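Local coordinates for uncharacterized protein A6V7T0 (Pseudomonas aeruginosa, PDB 3K12), which is of unknown function but belongs to the YjgF-like superfamily of small alpha/beta proteins and is modelled as an assembly of three chains, at residues D[63-68]-D[106-111]; D[58-63]-D[88-93]. All blocks are in the same frame, centred on the assembly; numbering follows the deposited sequence.

How the contacts relate
Contacts 1 and 2 hold the two sides of one strand, 60-67, whose residue V63 takes part in both: 106-111 lies antiparallel along one edge and 88-93 joins the other, its strand running parallel. Both are largely buried, but contact 1 lies nearer the centre of the chain, about 7 Å against 10 Å from centre to centre, and is almost wholly aliphatic around regular backbone pairs. Contact 2 lies at the start of the strand, where loops partly open to solvent add a water bridge, a proline and a threonine hydroxyl to the backbone pairing. The two meet directly, through L61 with V111 and I65 with A93, and both reach the third subunit.

Contact 1: residues D[63-68]-D[106-111]; sequences VRILLA and VEMIVV
R64 and I109 face each other as a hydrogen-bonded antiparallel pair, with R64 N giving its proton to I109 O at 2.9 Å and R64 O taking one from I109 N. Two residues on, L66 and E107 repeat the exchange; L66 N meets E107 O at 2.8 Å and almost straight, 176° at the hydrogen. The R64 side chain starts alongside that of I109 and points the same way. Its CB lies 4.0 Å from I109 CB, and CG, held anti to the backbone N (chi1 -178°), rests 4.0 Å from I109 CD1. A bend at the next torsion, chi2 68°, then carries the chain away from its neighbour, and the guanidinium comes to lie with one face against L66 CD2, 3.6 Å above its plane. NH1 and NH2 end on S95 OG and A93 O of strand 91-96, which fix the group's rotation.

On the opposite face, M108 runs past V63, M108 CB and M108 SE each 3.9 Å from V63 CG1, while I65 CG2 meets V106 CG2 at 3.6 Å. Helices 35-52 and 73-83 pack over these residues; L66, E107 and I109 instead touch the second subunit, and L66 of the third packs on R64. The pairing joins two inner strands of the mixed sheet, 60-67 and 106-113, in the YjgF-like alpha/beta fold, helices against one face and neighbouring subunits against the other.

Contact 2: residues D[58-63]-D[88-93]; sequences GQVLSV and RAPTRA
The strand portions 60-63 and 91-93 run parallel, 8° apart, with S62 set beside T91 and V63 beside R92; V63 N donates to T91 O at 2.8 Å, and V63 O accepts from A93 N at 3.1 Å. Just before this regular pairing, T91 grips L61 O twice. Its backbone N-H reaches the oxygen only weakly, but T91 OG1 donates to L61 O at 2.8 Å, in the carbonyl plane and on a lone pair. A chi1 of 72° places that hydroxyl between the threonine's own N and carbonyl carbon, turned back toward 58-63.

P90 supplies the apolar part, its ring lying across two valines. P90 CB meets V60 CG1 at 3.6 Å, and P90 CG touches V63 CG2 at the same distance. Further out the backbones separate, and a water molecule bridges them: it accepts from V60 N at 2.9 Å and lies 2.7 Å from R88 O, to which it can donate. R92 brings its CB within 3.5 Å of V63 O, but the rest of its side chain leads away, to N77 and to a cation-pi contact with W80.

L61 and S62 together face V111, forming a classic beta bulge on the side of strand 106-113. The parallel pair belongs to a beta-alpha-beta unit in which helix 73-83 connects strands 60-67 and 91-96; W80 of that helix lies against V63 and P90, while Y22 of the third subunit packs on L61 and S62.

Contact 1: residues D[63-68]-D[106-111]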
loop_
_atom_site.group_PDB
_atom_site.type_symbol
_atom_site.label_atom_id
_atom_site.label_comp_id
_atom_site.label_asym_id
_atom_site.label_seq_id
_atom_site.Cartn_x
_atom_site.Cartn_y
_atom_site.Cartn_z
ATOM N N VAL D 63 3.283 -5.097 5.070
ATOM C CA VAL D 63 3.719 -3.820 5.665
ATOM C C VAL D 63 4.365 -2.976 4.590
ATOM O O VAL D 63 5.306 -3.419 3.930
ATOM C CB VAL D 63 4.708 -4.024 6.874
ATOM C CG1 VAL D 63 5.051 -2.658 7.509
ATOM C CG2 VAL D 63 4.090 -4.944 7.878
ATOM N N ARG D 64 3.838 -1.776 4.387
ATOM C CA ARG D 64 4.465 -0.791 3.527
ATOM C C ARG D 64 5.360 0.036 4.406
ATOM O O ARG D 64 4.931 0.563 5.436
ATOM C CB ARG D 64 3.375 0.077 2.874
ATOM C CG ARG D 64 3.905 1.123 1.911
ATOM C CD ARG D 64 4.524 0.494 0.643
ATOM N NE ARG D 64 4.862 1.572 -0.267
ATOM C CZ ARG D 64 6.076 2.038 -0.507
ATOM N NH1 ARG D 64 6.212 3.082 -1.303
ATOM N NH2 ARG D 64 7.163 1.443 0.010
ATOM N N ILE D 65 6.633 0.120 4.044
ATOM C CA ILE D 65 7.628 0.845 4.864
ATOM C C ILE D 65 8.157 2.032 4.094
ATOM O O ILE D 65 8.778 1.864 3.027
ATOM C CB ILE D 65 8.810 -0.070 5.263
ATOM C CG1 ILE D 65 8.292 -1.322 5.945
ATOM C CG2 ILE D 65 9.778 0.700 6.179
ATOM C CD1 ILE D 65 9.397 -2.392 6.277
ATOM N N LEU D 66 7.902 3.228 4.616
ATOM C CA LEU D 66 8.354 4.475 4.004
ATOM C C LEU D 66 9.525 4.957 4.850
ATOM O O LEU D 66 9.354 5.272 6.019
ATOM C CB LEU D 66 7.201 5.503 3.959
ATOM C CG LEU D 66 5.855 4.988 3.445
ATOM C CD1 LEU D 66 4.792 6.067 3.636
ATOM C CD2 LEU D 66 6.005 4.654 1.956
ATOM N N LEU D 67 10.705 5.003 4.244
ATOM C CA LEU D 67 11.940 5.280 4.968
ATOM C C LEU D 67 12.437 6.661 4.581
ATOM O O LEU D 67 12.540 6.961 3.402
ATOM C CB LEU D 67 12.968 4.185 4.649
ATOM C CG LEU D 67 14.333 4.319 5.327
ATOM C CD1 LEU D 67 14.267 4.077 6.838
ATOM C CD2 LEU D 67 15.240 3.233 4.745
ATOM N N ALA D 68 12.741 7.515 5.562
ATOM C CA ALA D 68 13.121 8.898 5.245
ATOM C C ALA D 68 14.529 9.052 4.658
ATOM O O ALA D 68 14.738 9.922 3.810
ATOM C CB ALA D 68 12.955 9.801 6.475
ATOM N N VAL D 106 10.787 6.927 9.728
ATOM C CA VAL D 106 10.113 5.803 9.091
ATOM C C VAL D 106 8.621 5.856 9.411
ATOM O O VAL D 106 8.195 6.369 10.450
ATOM C CB VAL D 106 10.727 4.434 9.526
ATOM C CG1 VAL D 106 10.560 4.174 11.025
ATOM C CG2 VAL D 106 10.174 3.279 8.667
ATOM N N GLU D 107 7.825 5.329 8.488
ATOM C CA GLU D 107 6.397 5.212 8.671
ATOM C C GLU D 107 5.978 3.872 8.101
ATOM O O GLU D 107 6.479 3.475 7.044
ATOM C CB GLU D 107 5.677 6.351 7.961
ATOM C CG GLU D 107 4.142 6.276 8.091
ATOM C CD GLU D 107 3.413 7.569 7.697
ATOM O OE1 GLU D 107 2.146 7.553 7.684
ATOM O OE2 GLU D 107 4.069 8.594 7.429
HETATM N N MSE D 108 5.094 3.166 8.797
HETATM C CA MSE D 108 4.624 1.840 8.354
HETATM C C MSE D 108 3.119 1.836 8.215
HETATM O O MSE D 108 2.400 2.498 8.996
HETATM C CB MSE D 108 4.998 0.786 9.360
HETATM C CG MSE D 108 6.504 0.553 9.357
HETATM SE SE MSE D 108 6.984 -0.937 10.490
HETATM C CE MSE D 108 8.909 -0.761 10.451
ATOM N N ILE D 109 2.638 1.047 7.256
ATOM C CA ILE D 109 1.202 0.880 6.982
ATOM C C ILE D 109 0.927 -0.613 6.912
ATOM O O ILE D 109 1.657 -1.347 6.223
ATOM C CB ILE D 109 0.800 1.518 5.620
ATOM C CG1 ILE D 109 1.407 2.907 5.467
ATOM C CG2 ILE D 109 -0.736 1.561 5.506
ATOM C CD1 ILE D 109 1.403 3.442 3.995
ATOM N N VAL D 110 -0.076 -1.088 7.619
ATOM C CA VAL D 110 -0.195 -2.509 7.884
ATOM C C VAL D 110 -1.542 -3.113 7.498
ATOM O O VAL D 110 -2.596 -2.503 7.741
ATOM C CB VAL D 110 -0.007 -2.757 9.394
ATOM C CG1 VAL D 110 -0.172 -4.225 9.763
ATOM C CG2 VAL D 110 1.355 -2.216 9.846
ATOM N N VAL D 111 -1.498 -4.291 6.904
ATOM C CA VAL D 111 -2.652 -5.178 6.806
ATOM C C VAL D 111 -2.318 -6.482 7.516
ATOM O O VAL D 111 -1.206 -7.024 7.330
ATOM C CB VAL D 111 -3.037 -5.469 5.332
ATOM C CG1 VAL D 111 -4.278 -6.331 5.271
ATOM C CG2 VAL D 111 -3.314 -4.166 4.625
#

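Contact 2: residues D[58-63]-D[88-93]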
loop_
_atom_site.group_PDB
_atom_site.type_symbol
_atom_site.label_atom_id
_atom_site.label_comp_id
_atom_site.label_asym_id
_atom_site.label_seq_id
_atom_site.Cartn_x
_atom_site.Cartn_y
_atom_site.Cartn_z
ATOM N N GLY D 58 2.583 -12.429 14.646
ATOM C CA GLY D 58 2.729 -13.563 13.744
ATOM C C GLY D 58 1.626 -13.625 12.702
ATOM O O GLY D 58 1.605 -14.560 11.921
ATOM N N GLN D 59 0.703 -12.657 12.701
ATOM C CA GLN D 59 -0.454 -12.691 11.803
ATOM C C GLN D 59 -0.458 -11.501 10.841
ATOM O O GLN D 59 -1.512 -11.195 10.236
ATOM C CB GLN D 59 -1.750 -12.678 12.615
ATOM C CG GLN D 59 -1.945 -13.930 13.486
ATOM C CD GLN D 59 -3.365 -14.054 13.991
ATOM O OE1 GLN D 59 -3.606 -14.242 15.194
ATOM N NE2 GLN D 59 -4.324 -13.938 13.088
ATOM N N VAL D 60 0.665 -10.815 10.689
ATOM C CA VAL D 60 0.671 -9.668 9.780
ATOM C C VAL D 60 0.829 -10.175 8.345
ATOM O O VAL D 60 1.481 -11.192 8.070
ATOM C CB VAL D 60 1.763 -8.682 10.176
ATOM C CG1 VAL D 60 1.717 -7.401 9.356
ATOM C CG2 VAL D 60 1.620 -8.348 11.675
ATOM N N LEU D 61 0.175 -9.474 7.423
ATOM C CA LEU D 61 0.138 -9.931 6.021
ATOM C C LEU D 61 1.013 -9.055 5.150
ATOM O O LEU D 61 1.812 -9.581 4.358
ATOM C CB LEU D 61 -1.303 -9.900 5.478
ATOM C CG LEU D 61 -2.213 -10.868 6.241
ATOM C CD1 LEU D 61 -3.687 -10.561 5.936
ATOM C CD2 LEU D 61 -1.931 -12.363 5.997
ATOM N N SER D 62 0.875 -7.720 5.276
ATOM C CA SER D 62 1.693 -6.800 4.470
ATOM C C SER D 62 2.070 -5.594 5.287
ATOM O O SER D 62 1.263 -5.109 6.096
ATOM C CB SER D 62 0.967 -6.348 3.167
ATOM O OG SER D 62 -0.161 -5.558 3.466
ATOM N N VAL D 63 3.283 -5.097 5.070
ATOM C CA VAL D 63 3.719 -3.820 5.665
ATOM C C VAL D 63 4.365 -2.976 4.590
ATOM O O VAL D 63 5.306 -3.419 3.930
ATOM C CB VAL D 63 4.708 -4.024 6.874
ATOM C CG1 VAL D 63 5.051 -2.658 7.509
ATOM C CG2 VAL D 63 4.090 -4.944 7.878
ATOM N N ARG D 88 7.558 -16.200 9.997
ATOM C CA ARG D 88 6.230 -15.593 10.046
ATOM C C ARG D 88 6.236 -14.086 9.835
ATOM O O ARG D 88 5.200 -13.437 10.009
ATOM C CB ARG D 88 5.495 -15.936 11.348
ATOM C CG ARG D 88 5.030 -17.396 11.449
ATOM C CD ARG D 88 4.088 -17.588 12.643
ATOM N NE ARG D 88 4.798 -17.817 13.903
ATOM C CZ ARG D 88 4.254 -17.688 15.112
ATOM N NH1 ARG D 88 4.972 -17.930 16.210
ATOM N NH2 ARG D 88 2.988 -17.310 15.233
ATOM N N ALA D 89 7.375 -13.519 9.463
ATOM C CA ALA D 89 7.398 -12.095 9.135
ATOM C C ALA D 89 6.505 -11.790 7.941
ATOM O O ALA D 89 6.392 -12.597 7.001
ATOM C CB ALA D 89 8.791 -11.576 8.870
ATOM N N PRO D 90 5.869 -10.615 7.973
ATOM C CA PRO D 90 4.957 -10.317 6.867
ATOM C C PRO D 90 5.686 -9.915 5.599
ATOM O O PRO D 90 6.881 -9.542 5.632
ATOM C CB PRO D 90 4.193 -9.106 7.385
ATOM C CG PRO D 90 5.218 -8.381 8.300
ATOM C CD PRO D 90 5.897 -9.552 8.999
ATOM N N THR D 91 4.939 -9.950 4.491
ATOM C CA THR D 91 5.454 -9.355 3.256
ATOM C C THR D 91 5.670 -7.871 3.473
ATOM O O THR D 91 4.961 -7.248 4.269
ATOM C CB THR D 91 4.514 -9.600 2.055
ATOM O OG1 THR D 91 3.322 -8.792 2.180
ATOM C CG2 THR D 91 4.169 -11.073 1.934
ATOM N N ARG D 92 6.627 -7.291 2.767
ATOM C CA ARG D 92 6.970 -5.893 2.952
ATOM C C ARG D 92 7.410 -5.269 1.643
ATOM O O ARG D 92 7.832 -5.959 0.719
ATOM C CB ARG D 92 7.994 -5.690 4.079
ATOM C CG ARG D 92 9.158 -6.653 4.085
ATOM C CD ARG D 92 10.258 -6.204 5.046
ATOM N NE ARG D 92 11.187 -5.247 4.456
ATOM C CZ ARG D 92 12.198 -4.705 5.132
ATOM N NH1 ARG D 92 12.377 -5.010 6.422
ATOM N NH2 ARG D 92 13.004 -3.829 4.542
ATOM N N ALA D 93 7.326 -3.964 1.589
ATOM C CA ALA D 93 7.882 -3.203 0.469
ATOM C C ALA D 93 8.385 -1.890 1.022
ATOM O O ALA D 93 7.617 -1.136 1.630
ATOM C CB ALA D 93 6.845 -2.983 -0.620
HETATM O O HOH W 1 3.451 -11.585 10.842
#